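Local coordinates for protein putative hyaluronoglucosaminidase (Clostridium perfringens, PDB 6PWI) that probably acts as a hexosaminidase of glycoside hydrolase family 84, with its barrel-shaped catalytic domain contained in this piece of a longer secreted protein, at residues D313-R318 and Y325-V330; I358-T363 and E381-Q386; D261-G266 and A273-I278. All blocks are in the same frame, centred on the assembly; numbering follows the deposited sequence.

Contact 1 (D313-R318 and Y325-V330); sequences DLEKWR and YEFIFV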
loop_
_atom_site.group_PDB
_atom_site.type_symbol
_atom_site.label_atom_id
_atom_site.label_comp_id
_atom_site.label_asym_id
_atom_site.label_seq_id
_atom_site.Cartn_x
_atom_site.Cartn_y
_atom_site.Cartn_z
ATOM N N ASP A 313 10.552 -11.681 27.755
ATOM C CA ASP A 313 10.560 -13.136 27.669
ATOM C C ASP A 313 10.442 -13.594 26.214
ATOM O O ASP A 313 11.036 -14.605 25.840
ATOM C CB ASP A 313 9.526 -13.768 28.606
ATOM C CG ASP A 313 9.972 -13.807 30.063
ATOM O OD1 ASP A 313 11.195 -13.861 30.302
ATOM O OD2 ASP A 313 9.095 -13.787 30.951
ATOM N N LEU A 314 9.692 -12.842 25.395
ATOM C CA LEU A 314 9.522 -13.186 23.992
ATOM C C LEU A 314 10.797 -12.878 23.218
ATOM O O LEU A 314 11.095 -13.550 22.234
ATOM C CB LEU A 314 8.321 -12.440 23.401
ATOM C CG LEU A 314 6.958 -12.849 23.957
ATOM C CD1 LEU A 314 5.840 -12.087 23.264
ATOM C CD2 LEU A 314 6.739 -14.346 23.820
ATOM N N GLU A 315 11.546 -11.867 23.673
ATOM C CA GLU A 315 12.784 -11.484 23.012
ATOM C C GLU A 315 13.832 -12.585 23.189
ATOM O O GLU A 315 14.583 -12.880 22.258
ATOM C CB GLU A 315 13.266 -10.115 23.502
ATOM C CG GLU A 315 14.566 -9.647 22.866
ATOM C CD GLU A 315 14.524 -9.245 21.396
ATOM O OE1 GLU A 315 13.437 -9.293 20.786
ATOM O OE2 GLU A 315 15.590 -8.879 20.858
ATOM N N LYS A 316 13.863 -13.201 24.383
ATOM C CA LYS A 316 14.773 -14.304 24.663
ATOM C C LYS A 316 14.522 -15.437 23.670
ATOM O O LYS A 316 15.460 -15.938 23.049
ATOM C CB LYS A 316 14.672 -14.764 26.124
ATOM C CG LYS A 316 15.605 -14.062 27.109
ATOM C CD LYS A 316 15.559 -14.616 28.531
ATOM C CE LYS A 316 14.637 -13.858 29.468
ATOM N N TRP A 317 13.243 -15.801 23.510
ATOM C CA TRP A 317 12.793 -16.805 22.554
ATOM C C TRP A 317 13.256 -16.462 21.137
ATOM O O TRP A 317 13.760 -17.314 20.403
ATOM C CB TRP A 317 11.268 -16.951 22.626
ATOM C CG TRP A 317 10.708 -17.911 21.622
ATOM C CD1 TRP A 317 10.651 -19.270 21.731
ATOM C CD2 TRP A 317 10.120 -17.585 20.348
ATOM N NE1 TRP A 317 10.076 -19.813 20.613
ATOM C CE2 TRP A 317 9.741 -18.806 19.745
ATOM C CE3 TRP A 317 9.870 -16.391 19.659
ATOM C CZ2 TRP A 317 9.127 -18.860 18.493
ATOM C CZ3 TRP A 317 9.278 -16.447 18.416
ATOM C CH2 TRP A 317 8.906 -17.666 17.843
ATOM N N ARG A 318 13.077 -15.195 20.763
ATOM C CA ARG A 318 13.321 -14.757 19.402
ATOM C C ARG A 318 14.798 -14.934 19.046
ATOM O O ARG A 318 15.133 -15.297 17.918
ATOM C CB ARG A 318 12.860 -13.307 19.274
ATOM C CG ARG A 318 12.963 -12.737 17.871
ATOM C CD ARG A 318 13.298 -11.283 18.057
ATOM N NE ARG A 318 14.174 -10.940 16.958
ATOM C CZ ARG A 318 15.186 -10.095 17.048
ATOM N NH1 ARG A 318 15.463 -9.510 18.201
ATOM N NH2 ARG A 318 15.917 -9.846 15.977
ATOM N N TYR A 325 12.881 -12.111 12.631
ATOM C CA TYR A 325 13.025 -10.666 12.606
ATOM C C TYR A 325 12.417 -10.077 13.877
ATOM O O TYR A 325 11.745 -10.778 14.631
ATOM C CB TYR A 325 12.386 -10.085 11.345
ATOM C CG TYR A 325 13.033 -10.484 10.042
ATOM C CD1 TYR A 325 14.217 -9.896 9.617
ATOM C CD2 TYR A 325 12.448 -11.432 9.214
ATOM C CE1 TYR A 325 14.808 -10.248 8.411
ATOM C CE2 TYR A 325 13.025 -11.796 8.006
ATOM C CZ TYR A 325 14.208 -11.199 7.601
ATOM O OH TYR A 325 14.780 -11.552 6.411
ATOM N N GLU A 326 12.655 -8.778 14.101
ATOM C CA GLU A 326 12.324 -8.151 15.375
ATOM C C GLU A 326 10.815 -7.975 15.513
ATOM O O GLU A 326 10.104 -7.862 14.516
ATOM C CB GLU A 326 13.112 -6.856 15.595
ATOM C CG GLU A 326 13.187 -5.953 14.381
ATOM C CD GLU A 326 14.219 -4.851 14.540
ATOM O OE1 GLU A 326 13.822 -3.658 14.568
ATOM O OE2 GLU A 326 15.421 -5.185 14.647
ATOM N N PHE A 327 10.353 -7.979 16.768
ATOM C CA PHE A 327 8.944 -7.862 17.095
ATOM C C PHE A 327 8.424 -6.454 16.816
ATOM O O PHE A 327 9.145 -5.458 16.911
ATOM C CB PHE A 327 8.694 -8.174 18.572
ATOM C CG PHE A 327 8.727 -9.635 18.942
ATOM C CD1 PHE A 327 7.645 -10.465 18.675
ATOM C CD2 PHE A 327 9.829 -10.175 19.594
ATOM C CE1 PHE A 327 7.674 -11.806 19.034
ATOM C CE2 PHE A 327 9.857 -11.515 19.949
ATOM C CZ PHE A 327 8.782 -12.329 19.669
ATOM N N ILE A 328 7.135 -6.413 16.480
ATOM C CA ILE A 328 6.358 -5.198 16.352
ATOM C C ILE A 328 5.439 -5.142 17.566
ATOM O O ILE A 328 4.904 -6.170 17.972
ATOM C CB ILE A 328 5.598 -5.267 15.015
ATOM C CG1 ILE A 328 6.537 -4.922 13.857
ATOM C CG2 ILE A 328 4.358 -4.390 15.022
ATOM C CD1 ILE A 328 6.354 -5.783 12.634
ATOM N N PHE A 329 5.295 -3.958 18.170
ATOM C CA PHE A 329 4.439 -3.790 19.336
ATOM C C PHE A 329 3.513 -2.593 19.122
ATOM O O PHE A 329 3.961 -1.506 18.775
ATOM C CB PHE A 329 5.290 -3.664 20.605
ATOM C CG PHE A 329 4.518 -3.527 21.896
ATOM C CD1 PHE A 329 4.153 -4.647 22.632
ATOM C CD2 PHE A 329 4.162 -2.278 22.385
ATOM C CE1 PHE A 329 3.433 -4.523 23.812
ATOM C CE2 PHE A 329 3.439 -2.157 23.564
ATOM C CZ PHE A 329 3.074 -3.278 24.277
ATOM N N VAL A 330 2.211 -2.803 19.330
ATOM C CA VAL A 330 1.239 -1.730 19.200
ATOM C C VAL A 330 0.802 -1.341 20.608
ATOM O O VAL A 330 0.202 -2.146 21.309
ATOM C CB VAL A 330 0.036 -2.148 18.330
ATOM C CG1 VAL A 330 -1.057 -1.093 18.330
ATOM C CG2 VAL A 330 0.452 -2.467 16.913
HETATM O O HOH W 1 12.446 -7.636 18.804
#
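With CG anti to its own carbonyl carbon (chi1 -76°), Phe327 sends its ring toward helix 304-321, where Arg318, whose CG stands anti to the backbone N (chi1 -176°), runs its aliphatic chain alongside the ring, pointing the contrary way. Arg318 CB lies 3.6 Å from Phe327 CE2, and the guanidinium plane is steeply inclined to the ring. One helical turn back, Leu314 closes on the same end of the phenylalanine: its CB packs against Phe327 CZ at 3.8 Å, while its carbonyl oxygen, which also accepts the helical N-H of Arg318, meets the ring edge near the ring plane. Trp317 CE3 adds a looser apolar contact to Phe327 CZ at 4.2 Å.

The polar half of the contact lies beside this packing. Glu315 OE1 sits in the plane of the phenylalanine at its edge and receives a hydrogen bond from a water at 2.8 Å. That water in turn accepts from Phe327 N at 2.9 Å, so the helix reaches the backbone of 325-330 through solvent. Within the helix, a salt bridge joins Arg318 NH1 to Glu315 OE2 (2.7 Å), although its hydrogen-bond geometry is weak. One face of the guanidinium covers Glu326 CA, which stands 3.6 Å above the plane and nearer the edge of the group than its centre. Val324 O accepts from Arg318 NE, and Thr357 OG1 bonds to Glu315 OE2, which helps to hold both charged groups in place.

The contact belongs to the beta-alpha-beta unit of strand 293-296, helix 304-321 and strand 328-330 in the (beta/alpha)8 barrel. Phe327 also touches Phe293 of the preceding strand and Phe282 of helix 268-286, which places its ring between the barrel wall and two outer helices.

Contact 2 (I358-T363 and E381-Q386); sequences IDIMWT and EAVGRQ
Ile360 lies nearly perpendicular to Arg385 inside the beta-alpha-beta unit formed by strand 359-362, helix 373-383 and strand 387-391, one step of the (beta/alpha)8 barrel. The close packing centres on the terminal methyl of Ile360. Its CD1 lies over one face of the Arg385 guanidinium, away from the centre of the group and 3.8 Å from Arg385 NE, and the same methyl touches Val383 CG1 at 3.9 Å. One methyl thus touches both the last turn of the helix and the arginine just after it.

The solvent side of segment 381-386 takes no part in this packing: Gly384 is exposed, and there the chain leaves helical geometry with a positive phi of 112°, turning Arg385 back toward the strand. The bend at chi3 (77°) then brings the guanidinium down to the entry of strand 359-362. Carbonyls of the loop before strand 359-362 grip the same guanidinium: Gly352 O and Met354 O accept from NH2, and Pro355 O shares NH1 with Ile358 O. Across the contact, Arg385 NH1 donates to Ile358 O at 2.9 Å, approaching a lone pair in the carbonyl plane while the oxygen sits 16° out of the guanidinium plane.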
loop_
_atom_site.group_PDB
_atom_site.type_symbol
_atom_site.label_atom_id
_atom_site.label_comp_id
_atom_site.label_asym_id
_atom_site.label_seq_id
_atom_site.Cartn_x
_atom_site.Cartn_y
_atom_site.Cartn_z
ATOM N N ILE A 358 12.569 -3.776 19.617
ATOM C CA ILE A 358 11.145 -3.844 19.333
ATOM C C ILE A 358 10.690 -2.538 18.686
ATOM O O ILE A 358 11.023 -1.456 19.164
ATOM C CB ILE A 358 10.350 -4.192 20.608
ATOM C CG1 ILE A 358 10.734 -5.581 21.129
ATOM C CG2 ILE A 358 8.854 -4.071 20.369
ATOM C CD1 ILE A 358 10.326 -5.845 22.563
ATOM N N ASP A 359 9.931 -2.666 17.595
ATOM C CA ASP A 359 9.368 -1.539 16.868
ATOM C C ASP A 359 7.968 -1.224 17.390
ATOM O O ASP A 359 7.031 -1.989 17.171
ATOM C CB ASP A 359 9.386 -1.811 15.363
ATOM C CG ASP A 359 10.778 -2.211 14.906
ATOM O OD1 ASP A 359 11.716 -1.409 15.137
ATOM O OD2 ASP A 359 10.928 -3.344 14.382
ATOM N N ILE A 360 7.844 -0.088 18.083
ATOM C CA ILE A 360 6.584 0.333 18.672
ATOM C C ILE A 360 5.850 1.236 17.677
ATOM O O ILE A 360 6.449 2.135 17.084
ATOM C CB ILE A 360 6.850 1.021 20.024
ATOM C CG1 ILE A 360 7.455 0.036 21.029
ATOM C CG2 ILE A 360 5.583 1.682 20.548
ATOM C CD1 ILE A 360 8.303 0.670 22.112
ATOM N N MET A 361 4.551 0.981 17.494
ATOM C CA MET A 361 3.770 1.643 16.463
ATOM C C MET A 361 3.035 2.852 17.040
ATOM O O MET A 361 2.963 3.027 18.257
ATOM C CB MET A 361 2.758 0.689 15.827
ATOM C CG MET A 361 3.403 -0.527 15.214
ATOM S SD MET A 361 2.350 -1.271 13.953
ATOM C CE MET A 361 2.731 -0.217 12.552
ATOM N N TRP A 362 2.481 3.666 16.135
ATOM C CA TRP A 362 1.963 4.990 16.426
ATOM C C TRP A 362 1.106 5.408 15.239
ATOM O O TRP A 362 1.504 5.173 14.098
ATOM C CB TRP A 362 3.149 5.944 16.588
ATOM C CG TRP A 362 2.861 7.316 17.117
ATOM C CD1 TRP A 362 3.006 8.504 16.454
ATOM C CD2 TRP A 362 2.458 7.651 18.455
ATOM N NE1 TRP A 362 2.706 9.553 17.284
ATOM C CE2 TRP A 362 2.361 9.058 18.514
ATOM C CE3 TRP A 362 2.166 6.897 19.597
ATOM C CZ2 TRP A 362 1.982 9.724 19.675
ATOM C CZ3 TRP A 362 1.788 7.556 20.744
ATOM C CH2 TRP A 362 1.705 8.949 20.778
ATOM N N THR A 363 -0.056 6.019 15.504
ATOM C CA THR A 363 -0.911 6.422 14.398
ATOM C C THR A 363 -0.819 7.926 14.166
ATOM O O THR A 363 -1.385 8.420 13.192
ATOM C CB THR A 363 -2.360 5.938 14.546
ATOM O OG1 THR A 363 -3.002 6.759 15.522
ATOM C CG2 THR A 363 -2.461 4.471 14.904
ATOM N N GLU A 381 10.410 11.696 22.186
ATOM C CA GLU A 381 10.598 12.321 23.485
ATOM C C GLU A 381 9.945 11.464 24.577
ATOM O O GLU A 381 10.474 11.363 25.680
ATOM C CB GLU A 381 10.027 13.742 23.424
ATOM C CG GLU A 381 10.596 14.719 24.439
ATOM C CD GLU A 381 10.334 16.195 24.142
ATOM O OE1 GLU A 381 10.113 16.544 22.949
ATOM O OE2 GLU A 381 10.355 17.009 25.100
ATOM N N ALA A 382 8.805 10.831 24.261
ATOM C CA ALA A 382 7.993 10.134 25.250
ATOM C C ALA A 382 8.449 8.686 25.445
ATOM O O ALA A 382 8.433 8.168 26.560
ATOM C CB ALA A 382 6.536 10.198 24.858
ATOM N N VAL A 383 8.837 8.023 24.353
ATOM C CA VAL A 383 9.060 6.588 24.387
ATOM C C VAL A 383 10.560 6.300 24.491
ATOM O O VAL A 383 10.957 5.387 25.215
ATOM C CB VAL A 383 8.399 5.887 23.181
ATOM C CG1 VAL A 383 8.735 4.406 23.117
ATOM C CG2 VAL A 383 6.892 6.088 23.171
ATOM N N GLY A 384 11.379 7.066 23.757
ATOM C CA GLY A 384 12.825 6.915 23.802
ATOM C C GLY A 384 13.420 6.382 22.496
ATOM O O GLY A 384 14.630 6.195 22.398
ATOM N N ARG A 385 12.569 6.138 21.495
ATOM C CA ARG A 385 13.001 5.627 20.204
ATOM C C ARG A 385 12.038 6.132 19.131
ATOM O O ARG A 385 10.963 6.634 19.442
ATOM C CB ARG A 385 13.043 4.094 20.227
ATOM C CG ARG A 385 11.670 3.437 20.252
ATOM C CD ARG A 385 11.697 1.950 20.543
ATOM N NE ARG A 385 11.922 1.699 21.959
ATOM C CZ ARG A 385 12.120 0.500 22.499
ATOM N NH1 ARG A 385 12.110 -0.585 21.741
ATOM N NH2 ARG A 385 12.308 0.397 23.804
ATOM N N GLN A 386 12.422 5.985 17.864
ATOM C CA GLN A 386 11.593 6.458 16.770
ATOM C C GLN A 386 10.400 5.530 16.560
ATOM O O GLN A 386 10.464 4.342 16.872
ATOM C CB GLN A 386 12.439 6.587 15.511
ATOM C CG GLN A 386 13.495 7.669 15.626
ATOM C CD GLN A 386 14.204 7.860 14.310
ATOM O OE1 GLN A 386 14.343 6.928 13.514
ATOM N NE2 GLN A 386 14.640 9.087 14.074
#

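Contact 3 (D261-G266 and A273-I278); sequences DGMNFG and ADLEKI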
loop_
_atom_site.group_PDB
_atom_site.type_symbol
_atom_site.label_atom_id
_atom_site.label_comp_id
_atom_site.label_asym_id
_atom_site.label_seq_id
_atom_site.Cartn_x
_atom_site.Cartn_y
_atom_site.Cartn_z
ATOM N N ASP A 261 -9.338 -12.156 29.751
ATOM C CA ASP A 261 -9.005 -13.552 30.000
ATOM C C ASP A 261 -7.550 -13.816 29.625
ATOM O O ASP A 261 -7.129 -14.967 29.566
ATOM C CB ASP A 261 -9.885 -14.503 29.180
ATOM C CG ASP A 261 -11.336 -14.068 29.032
ATOM O OD1 ASP A 261 -11.961 -13.733 30.069
ATOM O OD2 ASP A 261 -11.832 -14.071 27.878
ATOM N N GLY A 262 -6.790 -12.746 29.369
ATOM C CA GLY A 262 -5.458 -12.865 28.802
ATOM C C GLY A 262 -4.398 -13.290 29.818
ATOM O O GLY A 262 -4.704 -13.673 30.947
ATOM N N MET A 263 -3.142 -13.216 29.370
ATOM C CA MET A 263 -1.944 -13.471 30.148
ATOM C C MET A 263 -2.184 -13.177 31.628
ATOM O O MET A 263 -2.507 -12.052 32.005
ATOM C CB MET A 263 -0.827 -12.563 29.630
ATOM C CG MET A 263 0.545 -13.137 29.808
ATOM S SD MET A 263 0.867 -14.391 28.567
ATOM C CE MET A 263 2.484 -14.930 29.118
ATOM N N ASN A 264 -1.983 -14.205 32.460
ATOM C CA ASN A 264 -2.240 -14.155 33.893
ATOM C C ASN A 264 -0.942 -13.846 34.643
ATOM O O ASN A 264 -0.015 -14.656 34.675
ATOM C CB ASN A 264 -2.903 -15.452 34.360
ATOM C CG ASN A 264 -3.402 -15.427 35.789
ATOM O OD1 ASN A 264 -3.050 -14.551 36.578
ATOM N ND2 ASN A 264 -4.219 -16.406 36.134
ATOM N N PHE A 265 -0.900 -12.662 35.265
ATOM C CA PHE A 265 0.278 -12.183 35.971
ATOM C C PHE A 265 0.064 -12.289 37.482
ATOM O O PHE A 265 0.745 -11.613 38.255
ATOM C CB PHE A 265 0.609 -10.749 35.539
ATOM C CG PHE A 265 1.142 -10.609 34.136
ATOM C CD1 PHE A 265 2.503 -10.708 33.879
ATOM C CD2 PHE A 265 0.286 -10.376 33.069
ATOM C CE1 PHE A 265 2.998 -10.575 32.590
ATOM C CE2 PHE A 265 0.780 -10.246 31.780
ATOM C CZ PHE A 265 2.133 -10.348 31.542
ATOM N N GLY A 266 -0.878 -13.158 37.885
ATOM C CA GLY A 266 -1.199 -13.402 39.283
ATOM C C GLY A 266 0.024 -13.837 40.089
ATOM O O GLY A 266 0.284 -13.296 41.163
ATOM N N ALA A 273 2.895 -20.661 33.270
ATOM C CA ALA A 273 1.945 -21.523 32.582
ATOM C C ALA A 273 1.491 -20.850 31.287
ATOM O O ALA A 273 1.405 -21.502 30.243
ATOM C CB ALA A 273 0.784 -21.863 33.490
ATOM N N ASP A 274 1.252 -19.534 31.368
ATOM C CA ASP A 274 0.749 -18.749 30.253
ATOM C C ASP A 274 1.861 -18.450 29.246
ATOM O O ASP A 274 1.603 -18.362 28.046
ATOM C CB ASP A 274 -0.022 -17.519 30.743
ATOM C CG ASP A 274 -1.523 -17.743 30.848
ATOM O OD1 ASP A 274 -2.020 -18.729 30.250
ATOM O OD2 ASP A 274 -2.191 -16.926 31.519
ATOM N N LEU A 275 3.102 -18.310 29.726
ATOM C CA LEU A 275 4.220 -18.069 28.825
ATOM C C LEU A 275 4.485 -19.307 27.971
ATOM O O LEU A 275 4.960 -19.190 26.842
ATOM C CB LEU A 275 5.466 -17.655 29.614
ATOM C CG LEU A 275 6.703 -17.388 28.758
ATOM C CD1 LEU A 275 6.472 -16.216 27.819
ATOM C CD2 LEU A 275 7.940 -17.161 29.613
ATOM N N GLU A 276 4.166 -20.487 28.519
ATOM C CA GLU A 276 4.343 -21.752 27.821
ATOM C C GLU A 276 3.421 -21.800 26.605
ATOM O O GLU A 276 3.809 -22.287 25.542
ATOM C CB GLU A 276 4.045 -22.933 28.747
ATOM C CG GLU A 276 5.228 -23.363 29.598
ATOM C CD GLU A 276 5.055 -24.663 30.374
ATOM O OE1 GLU A 276 4.116 -25.435 30.060
ATOM O OE2 GLU A 276 5.866 -24.906 31.294
ATOM N N LYS A 277 2.202 -21.280 26.786
ATOM C CA LYS A 277 1.165 -21.358 25.770
ATOM C C LYS A 277 1.452 -20.371 24.642
ATOM O O LYS A 277 1.367 -20.744 23.473
ATOM C CB LYS A 277 -0.225 -21.155 26.379
ATOM C CG LYS A 277 -0.441 -21.907 27.680
ATOM C CD LYS A 277 -1.744 -22.649 27.762
ATOM C CE LYS A 277 -1.810 -23.487 29.021
ATOM N NZ LYS A 277 -3.201 -23.589 29.514
ATOM N N ILE A 278 1.810 -19.128 24.995
ATOM C CA ILE A 278 2.090 -18.129 23.975
ATOM C C ILE A 278 3.238 -18.623 23.092
ATOM O O ILE A 278 3.158 -18.553 21.867
ATOM C CB ILE A 278 2.315 -16.715 24.558
ATOM C CG1 ILE A 278 2.106 -15.631 23.494
ATOM C CG2 ILE A 278 3.677 -16.588 25.226
ATOM C CD1 ILE A 278 1.899 -14.234 24.045
#
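Met263 and Asp274 lie alongside each other, pointing contrary ways, where the loop after strand 250-255 of the (beta/alpha)8 barrel folds back on helix 268-286. The thioether does the apolar work. Met263 SD lies 3.9 Å from Asp274 CB, and its CE lies against the helix backbone, 3.5 Å from Leu275 N. The same methyl reaches Leu275 CB at 4.1 Å and, more loosely, Ile278 CG2. This reach depends on the bend at chi2 (77°), which folds the methionine along the helix surface.

Polar anchoring comes from Asp274, whose carboxylate fastens the loop. OD2 accepts the backbone N-H of Asn264 at 2.9 Å, using the lone pair that faces away from OD1, and it lies 3.3 Å from Asn264 CB. The same oxygen forms a salt bridge with Arg226, so a buried carboxylate is met by both a backbone donor and a positive charge, which would probably keep it ionised.

In the next shell, Arg226 also binds Asp261 O and, weakly, Gly262 O, tying Asp261 and Gly262 to the same aspartate that holds Asn264. Trp225 and Leu310 pack on Met263 from beyond the two segments. The loop leaves the barrel at the C-terminal end of its strand, the catalytic end in this fold, and Gly262 lies about 10 Å from the side chain of the predicted proton donor Asp299. Farther along, Asn264 closes an Asx turn: its OD1 accepts from Gly266 N at 2.9 Å, with the donor tilted 26° from the plane of the amide carbonyl.

How the contacts relate
From the N terminus, contact 3 comes first and closes the short turn from the loop after strand 250-255 into helix 268-286. Contact 1 follows, folding helix 304-321 onto the approach to strand 328-330, and contact 2 last, joining strand 359-362 to the end of helix 373-383. The three are in series, so none nests within or crosses another. Contacts 1 and 2 meet in the barrel wall, where Phe329 N and O probably bond to Asp359 O and Met361 N on the adjacent strand. Contacts 1 and 3 touch between outer helices, with Leu314 against Ile278; contacts 2 and 3 stay about 12 Å apart at their nearest atoms.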